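Long-range contacts in protein adenylyltransferase (Bartonella henselae str. Houston-1, PDB 5NH2), which transfers AMP from ATP to tyrosine or threonine residues of host target proteins, through its Fic domain, as a virulence factor: residues A104-D109 with N148-F153; G100-F105 with A189-A194. All coordinates share one frame; numbering follows the deposited sequence.

Contact 1: residues A104-D109 with N148-F153; sequences AFAIGD and NQLHPF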
loop_
_atom_site.group_PDB
_atom_site.type_symbol
_atom_site.label_atom_id
_atom_site.label_comp_id
_atom_site.label_asym_id
_atom_site.label_seq_id
_atom_site.Cartn_x
_atom_site.Cartn_y
_atom_site.Cartn_z
ATOM N N ALA A 104 1.102 19.861 -2.209
ATOM C CA ALA A 104 1.549 19.182 -3.417
ATOM C C ALA A 104 2.989 18.675 -3.336
ATOM O O ALA A 104 3.561 18.511 -2.249
ATOM C CB ALA A 104 1.313 20.146 -4.564
ATOM N N PHE A 105 3.617 18.552 -4.490
ATOM C CA PHE A 105 4.706 17.631 -4.726
ATOM C C PHE A 105 5.963 18.419 -5.038
ATOM O O PHE A 105 5.905 19.577 -5.460
ATOM C CB PHE A 105 4.427 16.669 -5.906
ATOM C CG PHE A 105 3.222 15.799 -5.727
ATOM C CD1 PHE A 105 2.989 15.127 -4.522
ATOM C CD2 PHE A 105 2.315 15.629 -6.790
ATOM C CE1 PHE A 105 1.843 14.289 -4.373
ATOM C CE2 PHE A 105 1.201 14.821 -6.666
ATOM C CZ PHE A 105 0.940 14.147 -5.451
ATOM N N ALA A 106 7.102 17.773 -4.779
ATOM C CA ALA A 106 8.378 18.399 -5.044
ATOM C C ALA A 106 8.479 18.719 -6.535
ATOM O O ALA A 106 7.943 17.997 -7.392
ATOM C CB ALA A 106 9.510 17.458 -4.597
ATOM N N ILE A 107 9.186 19.804 -6.836
ATOM C CA ILE A 107 9.287 20.337 -8.191
ATOM C C ILE A 107 10.756 20.285 -8.656
ATOM O O ILE A 107 11.660 20.842 -8.002
ATOM C CB ILE A 107 8.698 21.763 -8.235
ATOM C CG1 ILE A 107 7.167 21.699 -8.049
ATOM C CG2 ILE A 107 9.071 22.499 -9.516
ATOM C CD1 ILE A 107 6.510 23.079 -7.977
ATOM N N GLY A 108 11.006 19.565 -9.758
ATOM C CA GLY A 108 12.307 19.647 -10.416
ATOM C C GLY A 108 13.475 19.264 -9.509
ATOM O O GLY A 108 13.543 18.148 -8.966
ATOM N N ASP A 109 14.424 20.196 -9.346
ATOM C CA ASP A 109 15.625 19.915 -8.569
ATOM C C ASP A 109 15.304 19.514 -7.120
ATOM O O ASP A 109 16.109 18.801 -6.505
ATOM C CB ASP A 109 16.564 21.129 -8.638
ATOM C CG ASP A 109 17.511 21.091 -9.866
ATOM O OD1 ASP A 109 17.122 20.566 -10.930
ATOM O OD2 ASP A 109 18.661 21.577 -9.773
ATOM N N ASN A 148 6.549 10.494 0.244
ATOM C CA ASN A 148 5.193 10.871 -0.158
ATOM C C ASN A 148 5.199 12.203 -0.880
ATOM O O ASN A 148 4.517 12.366 -1.899
ATOM C CB ASN A 148 4.260 10.976 1.048
ATOM C CG ASN A 148 3.111 10.038 0.960
ATOM O OD1 ASN A 148 3.241 8.946 0.412
ATOM N ND2 ASN A 148 1.968 10.442 1.500
ATOM N N GLN A 149 5.938 13.181 -0.326
ATOM C CA GLN A 149 5.993 14.513 -0.910
ATOM C C GLN A 149 6.784 14.518 -2.216
ATOM O O GLN A 149 6.451 15.276 -3.141
ATOM C CB GLN A 149 6.592 15.499 0.102
ATOM C CG GLN A 149 6.443 16.969 -0.295
ATOM C CD GLN A 149 7.706 17.518 -0.974
ATOM O OE1 GLN A 149 8.762 16.869 -0.952
ATOM N NE2 GLN A 149 7.602 18.721 -1.573
ATOM N N LEU A 150 7.806 13.668 -2.321
ATOM C CA LEU A 150 8.681 13.728 -3.479
ATOM C C LEU A 150 7.976 13.156 -4.707
ATOM O O LEU A 150 7.928 13.809 -5.761
ATOM C CB LEU A 150 10.000 13.017 -3.166
ATOM C CG LEU A 150 11.025 13.513 -2.105
ATOM C CD1 LEU A 150 12.181 12.465 -1.985
ATOM C CD2 LEU A 150 11.607 14.968 -2.323
ATOM N N HIS A 151 7.342 11.972 -4.564
ATOM C CA HIS A 151 6.373 11.442 -5.531
ATOM C C HIS A 151 7.087 11.411 -6.876
ATOM O O HIS A 151 6.679 12.081 -7.833
ATOM C CB HIS A 151 5.119 12.343 -5.524
ATOM C CG HIS A 151 3.946 11.797 -6.270
ATOM N ND1 HIS A 151 3.046 10.912 -5.709
ATOM C CD2 HIS A 151 3.495 12.048 -7.528
ATOM C CE1 HIS A 151 2.106 10.620 -6.600
ATOM N NE2 HIS A 151 2.368 11.279 -7.720
ATOM N N PRO A 152 8.256 10.780 -6.916
ATOM C CA PRO A 152 9.203 11.048 -8.005
ATOM C C PRO A 152 8.851 10.428 -9.346
ATOM O O PRO A 152 9.598 10.708 -10.300
ATOM C CB PRO A 152 10.543 10.471 -7.484
ATOM C CG PRO A 152 10.141 9.310 -6.600
ATOM C CD PRO A 152 8.758 9.751 -5.965
ATOM N N PHE A 153 7.863 9.515 -9.446
ATOM C CA PHE A 153 7.547 8.875 -10.725
ATOM C C PHE A 153 6.344 9.535 -11.394
ATOM O O PHE A 153 5.518 10.174 -10.743
ATOM C CB PHE A 153 7.290 7.358 -10.594
ATOM C CG PHE A 153 8.454 6.607 -10.020
ATOM C CD1 PHE A 153 9.501 6.214 -10.834
ATOM C CD2 PHE A 153 8.520 6.338 -8.651
ATOM C CE1 PHE A 153 10.595 5.549 -10.313
ATOM C CE2 PHE A 153 9.624 5.680 -8.110
ATOM C CZ PHE A 153 10.667 5.277 -8.932
#

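Contact 2: residues G100-F105 with A189-A194; sequences GWKNAF and ASVAVA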
loop_
_atom_site.group_PDB
_atom_site.type_symbol
_atom_site.label_atom_id
_atom_site.label_comp_id
_atom_site.label_asym_id
_atom_site.label_seq_id
_atom_site.Cartn_x
_atom_site.Cartn_y
_atom_site.Cartn_z
ATOM N N GLY A 100 -7.068 20.332 -6.528
ATOM C CA GLY A 100 -7.748 20.585 -5.258
ATOM C C GLY A 100 -6.955 20.339 -3.985
ATOM O O GLY A 100 -7.425 20.718 -2.904
ATOM N N TRP A 101 -5.752 19.771 -4.079
ATOM C CA TRP A 101 -5.100 19.029 -3.001
ATOM C C TRP A 101 -4.196 19.911 -2.133
ATOM O O TRP A 101 -4.343 21.131 -2.038
ATOM C CB TRP A 101 -4.307 17.845 -3.567
ATOM C CG TRP A 101 -5.086 16.542 -3.678
ATOM C CD1 TRP A 101 -5.288 15.810 -4.820
ATOM C CD2 TRP A 101 -5.748 15.806 -2.617
ATOM N NE1 TRP A 101 -6.026 14.678 -4.543
ATOM C CE2 TRP A 101 -6.324 14.651 -3.204
ATOM C CE3 TRP A 101 -5.913 16.012 -1.239
ATOM C CZ2 TRP A 101 -7.054 13.711 -2.460
ATOM C CZ3 TRP A 101 -6.635 15.072 -0.503
ATOM C CH2 TRP A 101 -7.197 13.940 -1.119
ATOM N N LYS A 102 -3.263 19.253 -1.457
ATOM C CA LYS A 102 -2.440 19.769 -0.375
ATOM C C LYS A 102 -1.369 20.716 -0.904
ATOM O O LYS A 102 -1.575 21.411 -1.903
ATOM C CB LYS A 102 -1.787 18.607 0.394
ATOM C CG LYS A 102 -2.772 17.632 1.050
ATOM C CD LYS A 102 -2.821 16.295 0.323
ATOM C CE LYS A 102 -1.660 15.393 0.677
ATOM N NZ LYS A 102 -2.098 13.985 0.509
ATOM N N ASN A 103 -0.287 20.847 -0.144
ATOM C CA ASN A 103 0.928 21.568 -0.519
ATOM C C ASN A 103 1.628 20.965 -1.738
ATOM O O ASN A 103 2.604 21.501 -2.262
ATOM C CB ASN A 103 1.839 21.603 0.710
ATOM C CG ASN A 103 1.036 21.694 1.996
ATOM O OD1 ASN A 103 -0.068 21.152 2.071
ATOM N ND2 ASN A 103 1.568 22.399 3.001
ATOM N N ALA A 104 1.102 19.861 -2.209
ATOM C CA ALA A 104 1.549 19.182 -3.417
ATOM C C ALA A 104 2.989 18.675 -3.336
ATOM O O ALA A 104 3.561 18.511 -2.249
ATOM C CB ALA A 104 1.313 20.146 -4.564
ATOM N N PHE A 105 3.617 18.552 -4.490
ATOM C CA PHE A 105 4.706 17.631 -4.726
ATOM C C PHE A 105 5.963 18.419 -5.038
ATOM O O PHE A 105 5.905 19.577 -5.460
ATOM C CB PHE A 105 4.427 16.669 -5.906
ATOM C CG PHE A 105 3.222 15.799 -5.727
ATOM C CD1 PHE A 105 2.989 15.127 -4.522
ATOM C CD2 PHE A 105 2.315 15.629 -6.790
ATOM C CE1 PHE A 105 1.843 14.289 -4.373
ATOM C CE2 PHE A 105 1.201 14.821 -6.666
ATOM C CZ PHE A 105 0.940 14.147 -5.451
ATOM N N ALA A 189 -4.279 9.944 7.239
ATOM C CA ALA A 189 -2.919 10.000 7.807
ATOM C C ALA A 189 -2.025 10.942 7.000
ATOM O O ALA A 189 -1.362 11.821 7.568
ATOM C CB ALA A 189 -2.286 8.583 7.890
ATOM N N SER A 190 -2.020 10.787 5.665
ATOM C CA SER A 190 -1.138 11.602 4.830
ATOM C C SER A 190 -1.494 13.076 4.920
ATOM O O SER A 190 -0.601 13.923 5.019
ATOM C CB SER A 190 -1.213 11.175 3.351
ATOM O OG SER A 190 -1.082 9.775 3.218
ATOM N N VAL A 191 -2.792 13.417 4.856
ATOM C CA VAL A 191 -3.069 14.846 4.875
ATOM C C VAL A 191 -2.892 15.408 6.279
ATOM O O VAL A 191 -2.562 16.598 6.433
ATOM C CB VAL A 191 -4.443 15.237 4.263
ATOM C CG1 VAL A 191 -4.940 14.260 3.164
ATOM C CG2 VAL A 191 -5.493 15.673 5.308
ATOM N N ALA A 192 -3.065 14.590 7.327
ATOM C CA ALA A 192 -2.678 15.095 8.647
ATOM C C ALA A 192 -1.211 15.511 8.623
ATOM O O ALA A 192 -0.874 16.608 9.075
ATOM C CB ALA A 192 -2.943 14.070 9.750
ATOM N N VAL A 193 -0.338 14.700 7.996
ATOM C CA VAL A 193 1.062 15.127 7.890
ATOM C C VAL A 193 1.176 16.413 7.072
ATOM O O VAL A 193 1.748 17.413 7.518
ATOM C CB VAL A 193 1.947 14.040 7.254
ATOM C CG1 VAL A 193 3.376 14.586 7.213
ATOM C CG2 VAL A 193 1.914 12.735 8.019
ATOM N N ALA A 194 0.706 16.362 5.819
ATOM C CA ALA A 194 1.056 17.376 4.836
ATOM C C ALA A 194 0.358 18.690 5.118
ATOM O O ALA A 194 0.920 19.754 4.880
ATOM C CB ALA A 194 0.710 16.906 3.419
#

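Contact 1: residues A104-D109 with N148-F153
The aromatic part of this contact is a stack of F105 on H151: the two rings lie with centroids 3.9 Å apart and planes inclined by only 2°, so they meet face to face. F105 CE2 to H151 CD2 is 3.7 Å, and the imidazole's CG sits over the centre of the phenyl face. H151 CB lies over the same face, 3.6 Å from F105 CD1, and makes a CH-pi contact with the ring. Two features place the imidazole: H151 leaves helix 133-150 with positive phi (56°), and its CG stands anti to the backbone N (chi1 -169°).

The polar part rests on Q149 O, near the end of that helix. This one carbonyl meets two successive residues of the loop, accepting a hydrogen bond from A106 N at 3.1 Å and a weaker CA-H···O contact from F105 CA at 3.3 Å. The remainder is apolar or plain packing: A106 CB touches L150 CD2 at 4.0 Å, while the bent Q149 chain lays its amide along A106. R79 donates hydrogen bonds to A106 O and H151 O, tying the two segments together from outside.

H151, P152 and F153 open the signature HPFxxGNGRxxR, whose later residues E155 to R159 bind ATP; F105 stacks on the motif's histidine and also touches R98, a probable ATP contact, which places the loop beside the nucleotide site of the Fic domain.

Contact 2: residues G100-F105 with A189-A194
The indole of W101 reaches V191 with its six-membered ring, CZ3 lying 4.1 Å from V191 CG1; the methyl arrives obliquely, and the two side chains cross at about a right angle. R98 makes a cation-pi contact with the same indole from outside the two segments. The other flat group, the amide of N103, faces the backbone of A194: N103 OD1 and ND2 are each 3.3 Å from A194 O, which stands well out of the amide plane. No hydrogen bond results, one pair being two acceptors and the other poorly angled, and N103 is poorly ordered.

In the Fido fold these residues join the loop between strand 90-91 and helix 109-124 to one side of helix 183-196, with S190, V191 and A194 turned toward the loop. The contact is modest, burying 226 Å² at the surface.

K102 supplies its central piece. Bends at chi2 (108°) and chi3 (79°) lay the chain against the helix, where CE meets A194 CB at 3.9 Å and NZ comes within 3.9 Å of V191 CG1. NZ also lies 4.1 Å from S190 CB, whereas the serine OG is hydrogen-bonded to M186 O, within its own helix. Close to K102 NZ is NH1 of R98, a like-charged neighbour that probably binds ATP.

The two contacts have centres about 12 Å apart and share A104 and F105, so one loop, between strand 90-91 and helix 109-124, serves both. Along the chain, 100-105 and 104-109 overlap, and are followed by 148-153 and then 189-194. The loop thus meets helix 183-196 with its earlier part and the end of helix 133-150 with its later part. Those helices also touch each other directly, N148 ND2 lying 3.6 Å from S190 OG in simple packing. R98, a probable ATP contact, touches loop residues in both contacts, and 148-153 runs almost directly into ATP-binding E155 to R159, so the loop packs beside the nucleotide site, with helix 183-196 farther off.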